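Local coordinates for protein gene product PA4716 (PDB 1U0K) that is of unknown function but probably acts as an isomerase of the PhzF family, at residues R6-D11 with V25-S30; V12-P17 with H273-A278; G81-L86 with Q96-H101; E217-G222 with R254-D259. One frame throughout, in Å; residues are numbered along the deposited sequence.

Contacts 1 and 2 share strand neighbours: contact 1 pairs strand 6-12 with the strand ending at F26, contact 2 lays the following loop on strand 267-282, and they meet where Q9 O lies 2.8 Å from L277 N. Contact 3 packs helix 78-90 on strand 96-101, and another side of that helix meets contact 2, V274 CG1 lying 3.5 Å from A84 CB. Contact 4 reaches contact 2 through F13, whose CD1 is 3.5 Å from A220 CB; the nearest atoms of contacts 3 and 4 are about 10 Å apart. The side chain of T221 lies about 6 Å from that of E48, the predicted active-site residue, and the side chain of F13 about 9 Å from it.

Contact 1: R6-D11 with V25-S30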
loop_
_atom_site.group_PDB
_atom_site.type_symbol
_atom_site.label_atom_id
_atom_site.label_comp_id
_atom_site.label_asym_id
_atom_site.label_seq_id
_atom_site.Cartn_x
_atom_site.Cartn_y
_atom_site.Cartn_z
ATOM N N ARG A 6 -6.192 -9.904 -17.272
ATOM C CA ARG A 6 -6.957 -9.150 -16.304
ATOM C C ARG A 6 -6.437 -9.401 -14.916
ATOM O O ARG A 6 -5.864 -10.455 -14.627
ATOM C CB ARG A 6 -8.419 -9.593 -16.294
ATOM C CG ARG A 6 -9.145 -9.430 -17.611
ATOM C CD ARG A 6 -10.426 -10.255 -17.717
ATOM N NE ARG A 6 -10.212 -11.682 -17.463
ATOM C CZ ARG A 6 -11.178 -12.604 -17.446
ATOM N NH1 ARG A 6 -12.449 -12.269 -17.679
ATOM N NH2 ARG A 6 -10.874 -13.871 -17.200
ATOM N N TYR A 7 -6.659 -8.430 -14.048
ATOM C CA TYR A 7 -6.676 -8.673 -12.620
ATOM C C TYR A 7 -7.989 -8.180 -12.040
ATOM O O TYR A 7 -8.762 -7.464 -12.705
ATOM C CB TYR A 7 -5.460 -8.062 -11.917
ATOM C CG TYR A 7 -5.449 -6.558 -11.848
ATOM C CD1 TYR A 7 -6.144 -5.889 -10.871
ATOM C CD2 TYR A 7 -4.753 -5.814 -12.790
ATOM C CE1 TYR A 7 -6.139 -4.495 -10.805
ATOM C CE2 TYR A 7 -4.728 -4.415 -12.727
ATOM C CZ TYR A 7 -5.435 -3.773 -11.741
ATOM O OH TYR A 7 -5.452 -2.394 -11.671
ATOM N N TRP A 8 -8.259 -8.586 -10.815
ATOM C CA TRP A 8 -9.515 -8.284 -10.151
ATOM C C TRP A 8 -9.253 -7.798 -8.749
ATOM O O TRP A 8 -8.411 -8.358 -8.064
ATOM C CB TRP A 8 -10.401 -9.522 -10.080
ATOM C CG TRP A 8 -10.603 -10.216 -11.387
ATOM C CD1 TRP A 8 -9.679 -10.949 -12.096
ATOM C CD2 TRP A 8 -11.815 -10.274 -12.147
ATOM N NE1 TRP A 8 -10.247 -11.442 -13.241
ATOM C CE2 TRP A 8 -11.555 -11.048 -13.295
ATOM C CE3 TRP A 8 -13.105 -9.749 -11.970
ATOM C CZ2 TRP A 8 -12.534 -11.306 -14.262
ATOM C CZ3 TRP A 8 -14.064 -10.008 -12.927
ATOM C CH2 TRP A 8 -13.775 -10.782 -14.049
ATOM N N GLN A 9 -10.005 -6.792 -8.316
ATOM C CA GLN A 9 -9.955 -6.274 -6.961
ATOM C C GLN A 9 -11.116 -6.865 -6.183
ATOM O O GLN A 9 -12.257 -6.749 -6.589
ATOM C CB GLN A 9 -10.038 -4.735 -6.972
ATOM C CG GLN A 9 -10.066 -4.088 -5.603
ATOM C CD GLN A 9 -8.796 -4.296 -4.803
ATOM O OE1 GLN A 9 -7.730 -4.564 -5.366
ATOM N NE2 GLN A 9 -8.907 -4.183 -3.486
ATOM N N LEU A 10 -10.800 -7.558 -5.097
ATOM C CA LEU A 10 -11.777 -8.223 -4.242
ATOM C C LEU A 10 -11.583 -7.783 -2.803
ATOM O O LEU A 10 -10.504 -7.347 -2.428
ATOM C CB LEU A 10 -11.574 -9.748 -4.287
ATOM C CG LEU A 10 -12.133 -10.525 -5.474
ATOM C CD1 LEU A 10 -11.477 -10.164 -6.766
ATOM C CD2 LEU A 10 -11.977 -12.014 -5.216
ATOM N N ASP A 11 -12.621 -7.940 -1.995
ATOM C CA ASP A 11 -12.483 -7.862 -0.545
ATOM C C ASP A 11 -12.804 -9.203 0.077
ATOM O O ASP A 11 -13.822 -9.808 -0.244
ATOM C CB ASP A 11 -13.436 -6.828 0.022
ATOM C CG ASP A 11 -13.018 -5.433 -0.296
ATOM O OD1 ASP A 11 -11.793 -5.167 -0.379
ATOM O OD2 ASP A 11 -13.851 -4.534 -0.487
ATOM N N VAL A 25 -6.319 -10.303 -7.565
ATOM C CA VAL A 25 -6.226 -11.654 -8.104
ATOM C C VAL A 25 -5.991 -11.592 -9.601
ATOM O O VAL A 25 -6.746 -10.945 -10.307
ATOM C CB VAL A 25 -7.529 -12.442 -7.868
ATOM C CG1 VAL A 25 -7.419 -13.872 -8.433
ATOM C CG2 VAL A 25 -7.903 -12.470 -6.395
ATOM N N PHE A 26 -4.946 -12.253 -10.077
ATOM C CA PHE A 26 -4.653 -12.381 -11.499
ATOM C C PHE A 26 -5.103 -13.797 -11.869
ATOM O O PHE A 26 -4.500 -14.767 -11.443
ATOM C CB PHE A 26 -3.157 -12.174 -11.774
ATOM C CG PHE A 26 -2.676 -10.757 -11.584
ATOM C CD1 PHE A 26 -2.634 -10.178 -10.328
ATOM C CD2 PHE A 26 -2.243 -10.005 -12.681
ATOM C CE1 PHE A 26 -2.174 -8.865 -10.160
ATOM C CE2 PHE A 26 -1.768 -8.715 -12.508
ATOM C CZ PHE A 26 -1.745 -8.152 -11.267
ATOM N N ASP A 27 -6.173 -13.922 -12.643
ATOM C CA ASP A 27 -6.749 -15.246 -12.890
ATOM C C ASP A 27 -5.989 -16.093 -13.899
ATOM O O ASP A 27 -6.193 -17.309 -13.950
ATOM C CB ASP A 27 -8.220 -15.143 -13.291
ATOM C CG ASP A 27 -8.408 -14.512 -14.628
ATOM O OD1 ASP A 27 -8.177 -13.305 -14.739
ATOM O OD2 ASP A 27 -8.788 -15.161 -15.619
ATOM N N ASP A 28 -5.125 -15.475 -14.694
ATOM C CA ASP A 28 -4.241 -16.240 -15.562
ATOM C C ASP A 28 -2.925 -15.497 -15.731
ATOM O O ASP A 28 -2.780 -14.624 -16.601
ATOM C CB ASP A 28 -4.900 -16.528 -16.908
ATOM C CG ASP A 28 -4.042 -17.401 -17.795
ATOM O OD1 ASP A 28 -2.854 -17.640 -17.465
ATOM O OD2 ASP A 28 -4.475 -17.894 -18.864
ATOM N N ALA A 29 -1.972 -15.867 -14.884
ATOM C CA ALA A 29 -0.675 -15.220 -14.811
ATOM C C ALA A 29 0.387 -16.000 -15.577
ATOM O O ALA A 29 1.582 -15.843 -15.313
ATOM C CB ALA A 29 -0.266 -15.064 -13.351
ATOM N N SER A 30 -0.047 -16.821 -16.535
ATOM C CA SER A 30 0.865 -17.678 -17.307
ATOM C C SER A 30 1.961 -16.917 -18.060
ATOM O O SER A 30 3.017 -17.477 -18.324
ATOM C CB SER A 30 0.080 -18.548 -18.307
ATOM O OG SER A 30 -0.765 -19.469 -17.639
HETATM O O HOH W 1 -4.260 -12.562 -15.071
HETATM O O HOH W 2 -6.183 -12.929 -17.105
#
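The carboxylate of D27 receives two side chains from strand 6-12. R6 NH2 forms a salt bridge to D27 OD2 at 2.9 Å, while W8 NE1 gives a hydrogen bond to D27 OD1 at 3.2 Å, the acceptor lying almost in the plane of the indole. Both donors reach the carboxylate from above its plane, so the two oxygens are gripped separately. With chi1 at 68°, CG of D27 sits between its own backbone N and carbonyl carbon, which turns the carboxylate over the neighbouring strand. The guanidinium of R6 also lies against the indole rim, W8 CZ2 standing over one of its faces. Backbone bonds supply the framework: W8 N to V25 O at 2.8 Å and V25 N to W8 O at 2.9 Å. This antiparallel hydrogen-bonded pair belongs to the beta hairpin of strands 6-12 and 21-26, whose W8 and V25 pack on L85 of helix 78-90, consistent with the DAP-epimerase-like fold of the PhzF family. Water adds two links, one from R6 O to D28 N and another between R6 N and D27 OD1. Apolar packing is centred on F26, since Y7 CB stands over the middle of its ring, 3.6 Å from the centroid, in a CH-pi contact. F26 also stacks with F51 and meets W40 edge-to-face, and L10 CD2 approaches V25 CG2 at 4.3 Å.

Contact 2: V12-P17 with H273-A278; sequences VFAERP and HVQLLA
Q275 projects from strand 267-282 into the loop that follows strand 6-12, just past the antiparallel, non-hydrogen-bonded pair of V12 and V274. These two valines touch through V12 CG1 and V274 CG2. CB of Q275 points toward the loop and carries CG to 3.4 Å from A14 O, close to the carbonyl carbon of R16. There the chain bends (chi2 -58°), and CD comes to 3.6 Å from A14 O, with E15 O a little farther off. At the tip, NE2 donates to A14 O at 2.9 Å along a fairly straight bond of 163°, the acceptor lying near the amide plane; OE1 is taken by S116 OG. The loop is also held by its backbone, as A14 N donates to H273 O at 3.0 Å, from above the carbonyl plane, and F13 N adds a weak bond to the same oxygen. Farther along the strand, P17 CB rests on L277 CD1, beside a classic beta bulge in which L277 and A278 both face Q9. E15, whose carboxylate forms a salt bridge with R257, passes obliquely across the imidazole of H273, E15 CG coming to 3.5 Å from H273 CD2.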
loop_
_atom_site.group_PDB
_atom_site.type_symbol
_atom_site.label_atom_id
_atom_site.label_comp_id
_atom_site.label_asym_id
_atom_site.label_seq_id
_atom_site.Cartn_x
_atom_site.Cartn_y
_atom_site.Cartn_z
ATOM N N VAL A 12 -11.941 -9.646 0.984
ATOM C CA VAL A 12 -12.105 -10.926 1.668
ATOM C C VAL A 12 -12.406 -10.671 3.150
ATOM O O VAL A 12 -11.870 -9.728 3.753
ATOM C CB VAL A 12 -10.838 -11.789 1.522
ATOM C CG1 VAL A 12 -11.041 -13.173 2.166
ATOM C CG2 VAL A 12 -10.441 -11.936 0.048
ATOM N N PHE A 13 -13.252 -11.525 3.723
ATOM C CA PHE A 13 -13.840 -11.312 5.056
ATOM C C PHE A 13 -14.687 -10.038 5.056
ATOM O O PHE A 13 -14.573 -9.182 5.943
ATOM C CB PHE A 13 -12.773 -11.282 6.150
ATOM C CG PHE A 13 -11.897 -12.514 6.185
ATOM C CD1 PHE A 13 -10.529 -12.416 5.975
ATOM C CD2 PHE A 13 -12.438 -13.763 6.440
ATOM C CE1 PHE A 13 -9.717 -13.529 6.016
ATOM C CE2 PHE A 13 -11.623 -14.893 6.482
ATOM C CZ PHE A 13 -10.266 -14.775 6.271
ATOM N N ALA A 14 -15.556 -9.949 4.054
ATOM C CA ALA A 14 -16.304 -8.740 3.729
ATOM C C ALA A 14 -17.714 -9.113 3.296
ATOM O O ALA A 14 -17.909 -9.789 2.286
ATOM C CB ALA A 14 -15.583 -7.966 2.605
ATOM N N GLU A 15 -18.711 -8.681 4.066
ATOM C CA GLU A 15 -20.099 -8.908 3.694
ATOM C C GLU A 15 -20.642 -7.788 2.811
ATOM O O GLU A 15 -21.681 -7.958 2.184
ATOM C CB GLU A 15 -20.968 -9.110 4.937
ATOM C CG GLU A 15 -20.482 -10.286 5.769
ATOM C CD GLU A 15 -21.457 -10.779 6.819
ATOM O OE1 GLU A 15 -20.981 -11.163 7.917
ATOM O OE2 GLU A 15 -22.678 -10.819 6.553
ATOM N N ARG A 16 -19.936 -6.657 2.770
ATOM C CA ARG A 16 -20.227 -5.567 1.838
ATOM C C ARG A 16 -18.939 -5.085 1.169
ATOM O O ARG A 16 -17.863 -5.239 1.723
ATOM C CB ARG A 16 -20.845 -4.385 2.580
ATOM C CG ARG A 16 -22.230 -4.633 3.122
ATOM C CD ARG A 16 -22.856 -3.389 3.723
ATOM N NE ARG A 16 -21.954 -2.748 4.675
ATOM C CZ ARG A 16 -21.830 -3.091 5.954
ATOM N NH1 ARG A 16 -22.556 -4.073 6.476
ATOM N NH2 ARG A 16 -20.971 -2.438 6.725
ATOM N N PRO A 17 -19.039 -4.483 -0.011
ATOM C CA PRO A 17 -17.849 -3.923 -0.660
ATOM C C PRO A 17 -17.203 -2.808 0.155
ATOM O O PRO A 17 -17.881 -2.138 0.942
ATOM C CB PRO A 17 -18.382 -3.372 -1.985
ATOM C CG PRO A 17 -19.853 -3.316 -1.845
ATOM C CD PRO A 17 -20.253 -4.304 -0.825
ATOM N N HIS A 273 -16.850 -14.289 3.878
ATOM C CA HIS A 273 -17.508 -13.690 2.734
ATOM C C HIS A 273 -16.507 -12.944 1.845
ATOM O O HIS A 273 -15.503 -12.411 2.326
ATOM C CB HIS A 273 -18.635 -12.759 3.193
ATOM C CG HIS A 273 -19.775 -13.482 3.843
ATOM N ND1 HIS A 273 -20.790 -14.071 3.122
ATOM C CD2 HIS A 273 -20.053 -13.719 5.147
ATOM C CE1 HIS A 273 -21.644 -14.646 3.954
ATOM N NE2 HIS A 273 -21.225 -14.438 5.188
ATOM N N VAL A 274 -16.794 -12.927 0.551
ATOM C CA VAL A 274 -15.946 -12.290 -0.444
ATOM C C VAL A 274 -16.801 -11.466 -1.393
ATOM O O VAL A 274 -17.828 -11.930 -1.867
ATOM C CB VAL A 274 -15.154 -13.336 -1.258
ATOM C CG1 VAL A 274 -14.262 -12.643 -2.284
ATOM C CG2 VAL A 274 -14.334 -14.241 -0.329
ATOM N N GLN A 275 -16.368 -10.235 -1.653
ATOM C CA GLN A 275 -17.008 -9.360 -2.619
ATOM C C GLN A 275 -16.060 -9.067 -3.770
ATOM O O GLN A 275 -14.869 -8.907 -3.559
ATOM C CB GLN A 275 -17.379 -8.033 -1.958
ATOM C CG GLN A 275 -18.190 -8.177 -0.688
ATOM C CD GLN A 275 -19.491 -8.946 -0.884
ATOM O OE1 GLN A 275 -20.235 -8.702 -1.835
ATOM N NE2 GLN A 275 -19.761 -9.874 0.017
ATOM N N LEU A 276 -16.608 -8.956 -4.974
ATOM C CA LEU A 276 -15.845 -8.580 -6.159
ATOM C C LEU A 276 -16.116 -7.104 -6.464
ATOM O O LEU A 276 -17.266 -6.697 -6.605
ATOM C CB LEU A 276 -16.240 -9.454 -7.341
ATOM C CG LEU A 276 -15.585 -10.827 -7.474
ATOM C CD1 LEU A 276 -15.915 -11.712 -6.293
ATOM C CD2 LEU A 276 -16.038 -11.477 -8.772
ATOM N N LEU A 277 -15.060 -6.307 -6.538
ATOM C CA LEU A 277 -15.191 -4.850 -6.669
ATOM C C LEU A 277 -14.902 -4.290 -8.057
ATOM O O LEU A 277 -15.561 -3.334 -8.467
ATOM C CB LEU A 277 -14.271 -4.153 -5.669
ATOM C CG LEU A 277 -14.825 -3.945 -4.260
ATOM C CD1 LEU A 277 -15.172 -5.228 -3.537
ATOM C CD2 LEU A 277 -13.820 -3.129 -3.461
ATOM N N ALA A 278 -13.905 -4.828 -8.752
ATOM C CA ALA A 278 -13.468 -4.282 -10.038
ATOM C C ALA A 278 -12.777 -5.330 -10.880
ATOM O O ALA A 278 -12.115 -6.237 -10.361
ATOM C CB ALA A 278 -12.527 -3.106 -9.834
#

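Contact 3: G81-L86 with Q96-H101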
loop_
_atom_site.group_PDB
_atom_site.type_symbol
_atom_site.label_atom_id
_atom_site.label_comp_id
_atom_site.label_asym_id
_atom_site.label_seq_id
_atom_site.Cartn_x
_atom_site.Cartn_y
_atom_site.Cartn_z
ATOM N N GLY A 81 -10.266 -15.582 -1.742
ATOM C CA GLY A 81 -10.581 -14.647 -2.823
ATOM C C GLY A 81 -10.484 -15.303 -4.184
ATOM O O GLY A 81 -11.363 -15.126 -5.026
ATOM N N ALA A 82 -9.426 -16.076 -4.407
ATOM C CA ALA A 82 -9.293 -16.822 -5.645
ATOM C C ALA A 82 -10.480 -17.766 -5.885
ATOM O O ALA A 82 -11.023 -17.824 -6.987
ATOM C CB ALA A 82 -7.982 -17.588 -5.669
ATOM N N ALA A 83 -10.905 -18.491 -4.854
ATOM C CA ALA A 83 -12.044 -19.407 -4.960
ATOM C C ALA A 83 -13.309 -18.671 -5.398
ATOM O O ALA A 83 -14.043 -19.144 -6.260
ATOM C CB ALA A 83 -12.267 -20.153 -3.642
ATOM N N ALA A 84 -13.557 -17.517 -4.800
ATOM C CA ALA A 84 -14.729 -16.723 -5.126
ATOM C C ALA A 84 -14.694 -16.256 -6.580
ATOM O O ALA A 84 -15.707 -16.312 -7.286
ATOM C CB ALA A 84 -14.833 -15.535 -4.192
ATOM N N LEU A 85 -13.524 -15.805 -7.025
ATOM C CA LEU A 85 -13.365 -15.339 -8.386
ATOM C C LEU A 85 -13.559 -16.488 -9.365
ATOM O O LEU A 85 -14.228 -16.320 -10.374
ATOM C CB LEU A 85 -12.009 -14.650 -8.606
ATOM C CG LEU A 85 -11.786 -14.243 -10.065
ATOM C CD1 LEU A 85 -12.796 -13.176 -10.486
ATOM C CD2 LEU A 85 -10.380 -13.786 -10.311
ATOM N N LEU A 86 -12.991 -17.657 -9.072
ATOM C CA LEU A 86 -13.157 -18.809 -9.958
ATOM C C LEU A 86 -14.630 -19.202 -10.090
ATOM O O LEU A 86 -15.060 -19.589 -11.166
ATOM C CB LEU A 86 -12.320 -19.987 -9.471
ATOM C CG LEU A 86 -10.811 -19.783 -9.588
ATOM C CD1 LEU A 86 -10.080 -20.906 -8.873
ATOM C CD2 LEU A 86 -10.350 -19.718 -11.023
ATOM N N GLN A 96 -19.351 -24.983 -5.304
ATOM C CA GLN A 96 -18.243 -25.340 -6.180
ATOM C C GLN A 96 -17.055 -25.732 -5.319
ATOM O O GLN A 96 -16.877 -25.186 -4.231
ATOM C CB GLN A 96 -17.866 -24.151 -7.067
ATOM C CG GLN A 96 -19.002 -23.625 -7.926
ATOM C CD GLN A 96 -19.459 -24.616 -8.977
ATOM O OE1 GLN A 96 -18.593 -25.216 -9.640
ATOM N NE2 GLN A 96 -20.690 -24.804 -9.141
ATOM N N HIS A 97 -16.264 -26.679 -5.814
ATOM C CA HIS A 97 -15.054 -27.145 -5.153
ATOM C C HIS A 97 -13.834 -26.867 -6.025
ATOM O O HIS A 97 -13.896 -26.953 -7.245
ATOM C CB HIS A 97 -15.156 -28.641 -4.849
ATOM C CG HIS A 97 -16.269 -28.982 -3.914
ATOM N ND1 HIS A 97 -17.577 -29.106 -4.328
ATOM C CD2 HIS A 97 -16.269 -29.226 -2.583
ATOM C CE1 HIS A 97 -18.336 -29.409 -3.290
ATOM N NE2 HIS A 97 -17.567 -29.489 -2.220
ATOM N N TRP A 98 -12.732 -26.512 -5.373
ATOM C CA TRP A 98 -11.506 -26.070 -6.024
ATOM C C TRP A 98 -10.310 -26.661 -5.307
ATOM O O TRP A 98 -10.375 -26.944 -4.116
ATOM C CB TRP A 98 -11.389 -24.538 -5.961
ATOM C CG TRP A 98 -12.618 -23.840 -6.353
ATOM C CD1 TRP A 98 -13.550 -23.280 -5.529
ATOM C CD2 TRP A 98 -13.078 -23.623 -7.688
ATOM N NE1 TRP A 98 -14.562 -22.734 -6.276
ATOM C CE2 TRP A 98 -14.296 -22.924 -7.604
ATOM C CE3 TRP A 98 -12.578 -23.945 -8.954
ATOM C CZ2 TRP A 98 -15.031 -22.557 -8.736
ATOM C CZ3 TRP A 98 -13.317 -23.585 -10.075
ATOM C CH2 TRP A 98 -14.520 -22.897 -9.955
ATOM N N THR A 99 -9.213 -26.836 -6.028
ATOM C CA THR A 99 -7.937 -27.188 -5.425
ATOM C C THR A 99 -6.907 -26.176 -5.871
ATOM O O THR A 99 -6.708 -25.973 -7.069
ATOM C CB THR A 99 -7.504 -28.590 -5.854
ATOM O OG1 THR A 99 -8.520 -29.532 -5.478
ATOM C CG2 THR A 99 -6.247 -29.026 -5.102
ATOM N N LEU A 100 -6.254 -25.529 -4.917
ATOM C CA LEU A 100 -5.183 -24.598 -5.232
ATOM C C LEU A 100 -3.845 -25.152 -4.756
ATOM O O LEU A 100 -3.702 -25.540 -3.605
ATOM C CB LEU A 100 -5.469 -23.216 -4.628
ATOM C CG LEU A 100 -6.737 -22.548 -5.156
ATOM C CD1 LEU A 100 -6.964 -21.222 -4.443
ATOM C CD2 LEU A 100 -6.679 -22.342 -6.661
ATOM N N HIS A 101 -2.870 -25.180 -5.654
ATOM C CA HIS A 101 -1.567 -25.765 -5.367
ATOM C C HIS A 101 -0.550 -24.674 -5.102
ATOM O O HIS A 101 -0.253 -23.873 -5.975
ATOM C CB HIS A 101 -1.111 -26.642 -6.538
ATOM C CG HIS A 101 -1.943 -27.869 -6.708
ATOM N ND1 HIS A 101 -1.820 -28.970 -5.885
ATOM C CD2 HIS A 101 -2.925 -28.163 -7.589
ATOM C CE1 HIS A 101 -2.694 -29.890 -6.257
ATOM N NE2 HIS A 101 -3.376 -29.426 -7.289
#
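The indole of W98 offers one broad face to helix 78-90, and L86 settles on it. L86 CB stands over the six-membered ring, 3.6 Å from its centroid and only 9° off the normal, in a CH-pi contact. L86 CD1 lies beside CE3 of that W98 ring, at 3.9 Å. One turn earlier on the helix, the small methyl of A83 fits against the other end of the indole, A83 CB lying 3.9 Å from W98 CD1. CB of W98 points at the helix, and CG anti to the carbonyl carbon (chi1 -48°) swings the indole against A83 and L86. Two residues on, L100 is the second bump: its CD1 meets A82 CB at 4.0 Å and its CD2 approaches L86 CD1 at 4.3 Å. The leucine thus fits in a shallow hollow between the short side chain at A82 and the branched one at L86. The contact is mainly apolar, although the carbonyls of A83 and L86 also lie against the indole; its N-H bonds to S111 OG on strand 106-114. Axes of the short segments pass 9.3 Å apart at 130°. F61 of strand 60-67 touches both L86 and L100, and A84 and L85 pack on V274 and L276 of strand 267-282; helix 78-90 is thus packed by strands on several sides, consistent with the central helix of the barrel-like DAP-epimerase fold.

Contact 4: E217-G222 with R254-D259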
loop_
_atom_site.group_PDB
_atom_site.type_symbol
_atom_site.label_atom_id
_atom_site.label_comp_id
_atom_site.label_asym_id
_atom_site.label_seq_id
_atom_site.Cartn_x
_atom_site.Cartn_y
_atom_site.Cartn_z
ATOM N N GLU A 217 -0.353 -2.563 9.044
ATOM C CA GLU A 217 -1.092 -3.574 9.782
ATOM C C GLU A 217 -2.004 -4.310 8.818
ATOM O O GLU A 217 -2.640 -3.692 7.971
ATOM C CB GLU A 217 -1.909 -2.922 10.905
ATOM C CG GLU A 217 -2.489 -3.917 11.899
ATOM C CD GLU A 217 -3.339 -3.266 12.976
ATOM O OE1 GLU A 217 -3.260 -2.028 13.126
ATOM O OE2 GLU A 217 -4.087 -3.997 13.665
ATOM N N ASP A 218 -2.065 -5.635 8.946
ATOM C CA ASP A 218 -2.926 -6.447 8.096
ATOM C C ASP A 218 -4.331 -6.421 8.681
ATOM O O ASP A 218 -4.494 -6.542 9.889
ATOM C CB ASP A 218 -2.387 -7.883 8.030
ATOM C CG ASP A 218 -2.981 -8.706 6.884
ATOM O OD1 ASP A 218 -3.475 -8.143 5.880
ATOM O OD2 ASP A 218 -2.965 -9.959 6.904
ATOM N N VAL A 219 -5.328 -6.267 7.820
ATOM C CA VAL A 219 -6.732 -6.185 8.227
ATOM C C VAL A 219 -7.236 -7.520 8.795
ATOM O O VAL A 219 -7.894 -7.549 9.829
ATOM C CB VAL A 219 -7.629 -5.756 7.039
ATOM C CG1 VAL A 219 -9.108 -5.819 7.405
ATOM C CG2 VAL A 219 -7.244 -4.347 6.547
ATOM N N ALA A 220 -6.939 -8.620 8.105
ATOM C CA ALA A 220 -7.487 -9.927 8.462
ATOM C C ALA A 220 -6.645 -11.034 7.834
ATOM O O ALA A 220 -6.654 -11.197 6.618
ATOM C CB ALA A 220 -8.933 -10.033 8.006
ATOM N N THR A 221 -5.946 -11.799 8.674
ATOM C CA THR A 221 -4.871 -12.685 8.243
ATOM C C THR A 221 -5.319 -14.147 8.263
ATOM O O THR A 221 -5.315 -14.791 9.311
ATOM C CB THR A 221 -3.655 -12.482 9.173
ATOM O OG1 THR A 221 -3.343 -11.081 9.262
ATOM C CG2 THR A 221 -2.394 -13.107 8.613
ATOM N N GLY A 222 -5.697 -14.672 7.103
ATOM C CA GLY A 222 -6.155 -16.048 7.006
ATOM C C GLY A 222 -5.088 -17.070 7.363
ATOM O O GLY A 222 -5.406 -18.162 7.858
ATOM N N ARG A 254 -11.491 -1.221 9.820
ATOM C CA ARG A 254 -12.005 -2.261 8.932
ATOM C C ARG A 254 -12.243 -3.543 9.736
ATOM O O ARG A 254 -11.626 -4.580 9.471
ATOM C CB ARG A 254 -11.031 -2.505 7.770
ATOM C CG ARG A 254 -11.150 -1.446 6.677
ATOM C CD ARG A 254 -10.085 -1.515 5.605
ATOM N NE ARG A 254 -10.492 -2.349 4.471
ATOM C CZ ARG A 254 -11.222 -1.938 3.427
ATOM N NH1 ARG A 254 -11.628 -0.681 3.322
ATOM N NH2 ARG A 254 -11.523 -2.796 2.457
ATOM N N PRO A 255 -13.154 -3.476 10.709
ATOM C CA PRO A 255 -13.453 -4.640 11.545
ATOM C C PRO A 255 -13.979 -5.771 10.675
ATOM O O PRO A 255 -14.833 -5.554 9.812
ATOM C CB PRO A 255 -14.524 -4.123 12.511
ATOM C CG PRO A 255 -15.135 -2.963 11.816
ATOM C CD PRO A 255 -14.000 -2.326 11.063
ATOM N N SER A 256 -13.436 -6.959 10.891
ATOM C CA SER A 256 -13.680 -8.107 10.030
ATOM C C SER A 256 -13.880 -9.350 10.878
ATOM O O SER A 256 -13.361 -9.445 11.994
ATOM C CB SER A 256 -12.500 -8.331 9.083
ATOM O OG SER A 256 -12.185 -7.146 8.369
ATOM N N ARG A 257 -14.625 -10.298 10.326
ATOM C CA ARG A 257 -14.929 -11.557 10.989
ATOM C C ARG A 257 -14.385 -12.706 10.159
ATOM O O ARG A 257 -14.646 -12.796 8.958
ATOM C CB ARG A 257 -16.434 -11.710 11.159
ATOM C CG ARG A 257 -17.057 -10.653 12.043
ATOM C CD ARG A 257 -18.557 -10.794 12.207
ATOM N NE ARG A 257 -19.287 -10.294 11.041
ATOM C CZ ARG A 257 -19.467 -9.006 10.740
ATOM N NH1 ARG A 257 -18.975 -8.041 11.516
ATOM N NH2 ARG A 257 -20.146 -8.672 9.646
ATOM N N LEU A 258 -13.615 -13.569 10.807
ATOM C CA LEU A 258 -13.007 -14.723 10.172
ATOM C C LEU A 258 -13.636 -15.953 10.820
ATOM O O LEU A 258 -13.526 -16.139 12.035
ATOM C CB LEU A 258 -11.491 -14.723 10.390
ATOM C CG LEU A 258 -10.683 -13.512 9.898
ATOM C CD1 LEU A 258 -10.702 -12.347 10.891
ATOM C CD2 LEU A 258 -9.246 -13.909 9.606
ATOM N N ASP A 259 -14.320 -16.766 10.027
ATOM C CA ASP A 259 -14.951 -17.989 10.521
ATOM C C ASP A 259 -13.917 -19.095 10.604
ATOM O O ASP A 259 -13.165 -19.318 9.665
ATOM C CB ASP A 259 -16.101 -18.418 9.601
ATOM C CG ASP A 259 -17.202 -17.386 9.527
ATOM O OD1 ASP A 259 -17.381 -16.636 10.511
ATOM O OD2 ASP A 259 -17.944 -17.234 8.533
#
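V219 lies across the base of R254, its CG1 3.8 Å from R254 CB and 3.5 Å from R254 O. The same methyl touches S256 OG at 3.5 Å. With CG1 anti to the backbone N (chi1 174°), that branch is placed against R254 CB, R254 O and S256 OG, and CG2 against R254 CD. S256 OG donates to R254 O at 2.8 Å from above the carbonyl plane. A220 comes next, its CB 4.1 Å from both S256 CB and L258 CD1. L258 CD2 extends farther, to 4.0 Å from T221 N. The polar end of R254 is directed elsewhere: NE binds G20 O, and NH2 forms a salt bridge with E43 of the second subunit. T221 OG1 donates to D218 OD2, bracing the loop just before helix 222-234. T221 brings its side chain to about 6 Å from that of E48, the predicted active-site residue, so the loop probably lines the active-site region of this PhzF-family protein.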